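Local coordinates for protein ZYRO0G01672p (Zygosaccharomyces rouxii, PDB 4U8T) that probably reads N6-methyladenosine in mRNA through its YTH domain, the part of the protein present here, which is seen bound to methylated RNA, at residues A[117-122]-A[170-175]. Sequence-based numbering, arbitrary orientation.
Sequences IVVRDV and SFLDDD
Val119 makes the apolar part of the contact mainly through its CG1 methyl, with CG2 also near Leu172 CD1. Val119 CG1 lies 3.8 Å from the centroid of the Phe171 ring and 13° off the ring normal, which meets the definition of a CH-pi contact over the face. Val119 CG1 also touches Leu172 CD1 at 3.7 Å, so it is gripped by two residues of the C-terminal segment. Its placement follows from chi1 of 175°, which sets CG1 opposite the backbone N on a side chain already directed at 170-175. Beside this packing, Ser170 CB rests 3.7 Å from Val119 O. Phe171 also touches Leu36 and Lys40 of helix 36-45, and Leu172 packs on Phe43 and Tyr44 of that helix. In fold terms, the tail after helix 151-161 returns to strand 111-123 of the mixed sheet of the YTH domain and packs against both that strand and helix 36-45.

No direct hydrogen bond joins the two segments; the polar link is a water that donates to Asp121 OD1 (2.7 Å) and accepts from Phe171 N (3.1 Å). The other carboxylate oxygen of Asp121 forms a salt bridge with Arg82.

Polar bonding inside 170-173 shapes the tail. A type I turn spans these residues, and Ser170 OG accepts from Leu172 N at 3.0 Å, an ST turn. Ser170 OG donates to Asp173 OD1 at 2.6 Å, from 55° out of the carboxylate plane. Replacing Ser170 by an alanine removes OG, which would probably leave Leu172 N without this acceptor and the Asp173 carboxylate held within this turn by its weak bond from the backbone N alone.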
# COMPACT_ATOMS: atom_id res chain seq x y z
N ILE A 117 2.85 8.05 -3.66
CA ILE A 117 4.19 8.55 -3.36
C ILE A 117 5.28 7.93 -4.23
O ILE A 117 6.18 8.61 -4.71
CB ILE A 117 4.60 8.21 -1.93
CG1 ILE A 117 3.79 8.94 -0.89
CG2 ILE A 117 6.04 8.53 -1.67
CD1 ILE A 117 4.29 8.53 0.43
N VAL A 118 5.21 6.62 -4.35
CA VAL A 118 6.19 5.83 -5.06
C VAL A 118 5.48 4.96 -6.07
O VAL A 118 4.51 4.33 -5.74
CB VAL A 118 7.00 4.93 -4.13
CG1 VAL A 118 8.10 4.26 -4.88
CG2 VAL A 118 7.56 5.71 -3.00
N VAL A 119 5.96 4.96 -7.30
CA VAL A 119 5.52 3.98 -8.26
C VAL A 119 6.75 3.33 -8.81
O VAL A 119 7.47 3.92 -9.59
CB VAL A 119 4.69 4.62 -9.41
CG1 VAL A 119 4.36 3.59 -10.45
CG2 VAL A 119 3.43 5.24 -8.90
N ARG A 120 7.01 2.11 -8.40
CA ARG A 120 8.22 1.43 -8.80
C ARG A 120 8.19 -0.02 -8.41
O ARG A 120 7.74 -0.35 -7.34
CB ARG A 120 9.45 2.08 -8.19
CG ARG A 120 10.57 1.08 -8.03
CD ARG A 120 11.75 1.55 -7.30
NE ARG A 120 12.80 0.59 -7.52
CZ ARG A 120 14.07 0.80 -7.24
NH1 ARG A 120 14.96 -0.13 -7.49
NH2 ARG A 120 14.45 1.95 -6.71
N ASP A 121 8.69 -0.90 -9.27
CA ASP A 121 8.79 -2.31 -8.95
C ASP A 121 9.94 -2.60 -8.02
O ASP A 121 11.04 -2.10 -8.21
CB ASP A 121 8.94 -3.14 -10.21
CG ASP A 121 7.68 -3.22 -11.00
OD1 ASP A 121 6.72 -2.52 -10.67
OD2 ASP A 121 7.62 -4.00 -11.96
N VAL A 122 9.69 -3.45 -7.03
CA VAL A 122 10.71 -3.99 -6.16
C VAL A 122 10.47 -5.47 -6.09
O VAL A 122 9.40 -5.88 -5.74
CB VAL A 122 10.66 -3.41 -4.75
CG1 VAL A 122 11.61 -4.15 -3.84
CG2 VAL A 122 10.98 -1.98 -4.76
N SER A 170 8.21 -0.03 -13.66
CA SER A 170 7.07 0.51 -12.98
C SER A 170 5.83 0.22 -13.80
O SER A 170 5.90 0.07 -14.99
CB SER A 170 7.24 2.02 -12.78
OG SER A 170 6.63 2.72 -13.84
N PHE A 171 4.67 0.23 -13.17
CA PHE A 171 3.47 -0.09 -13.90
C PHE A 171 3.03 1.13 -14.70
O PHE A 171 2.03 1.09 -15.37
CB PHE A 171 2.37 -0.61 -12.97
CG PHE A 171 1.92 0.37 -11.92
CD1 PHE A 171 1.20 1.50 -12.27
CD2 PHE A 171 2.11 0.09 -10.59
CE1 PHE A 171 0.78 2.36 -11.32
CE2 PHE A 171 1.66 0.96 -9.64
CZ PHE A 171 0.99 2.08 -10.00
N LEU A 172 3.79 2.20 -14.61
CA LEU A 172 3.54 3.41 -15.37
C LEU A 172 4.43 3.52 -16.59
O LEU A 172 4.62 4.60 -17.12
CB LEU A 172 3.72 4.64 -14.50
CG LEU A 172 2.61 4.94 -13.51
CD1 LEU A 172 2.95 6.16 -12.70
CD2 LEU A 172 1.33 5.15 -14.26
N ASP A 173 4.99 2.41 -17.06
CA ASP A 173 5.90 2.48 -18.18
C ASP A 173 5.16 2.35 -19.50
O ASP A 173 5.37 3.13 -20.41
CB ASP A 173 6.96 1.41 -18.06
CG ASP A 173 7.82 1.59 -16.86
OD1 ASP A 173 7.73 2.64 -16.23
OD2 ASP A 173 8.64 0.70 -16.58
N ASP A 174 4.25 1.38 -19.62
CA ASP A 174 3.49 1.24 -20.86
C ASP A 174 2.49 2.39 -21.09
O ASP A 174 1.64 2.31 -21.97
CB ASP A 174 2.76 -0.12 -20.89
CG ASP A 174 1.85 -0.34 -19.71
OD1 ASP A 174 1.39 0.64 -19.10
OD2 ASP A 174 1.59 -1.51 -19.39
N ASP A 175 2.61 3.46 -20.31
CA ASP A 175 1.86 4.68 -20.55
C ASP A 175 2.81 5.81 -20.95
O ASP A 175 3.17 5.95 -22.12
CB ASP A 175 1.03 5.09 -19.32
CG ASP A 175 0.04 4.03 -18.88
OD1 ASP A 175 -0.31 3.13 -19.68
OD2 ASP A 175 -0.43 4.11 -17.73
O HOH W 1 5.61 -0.06 -10.19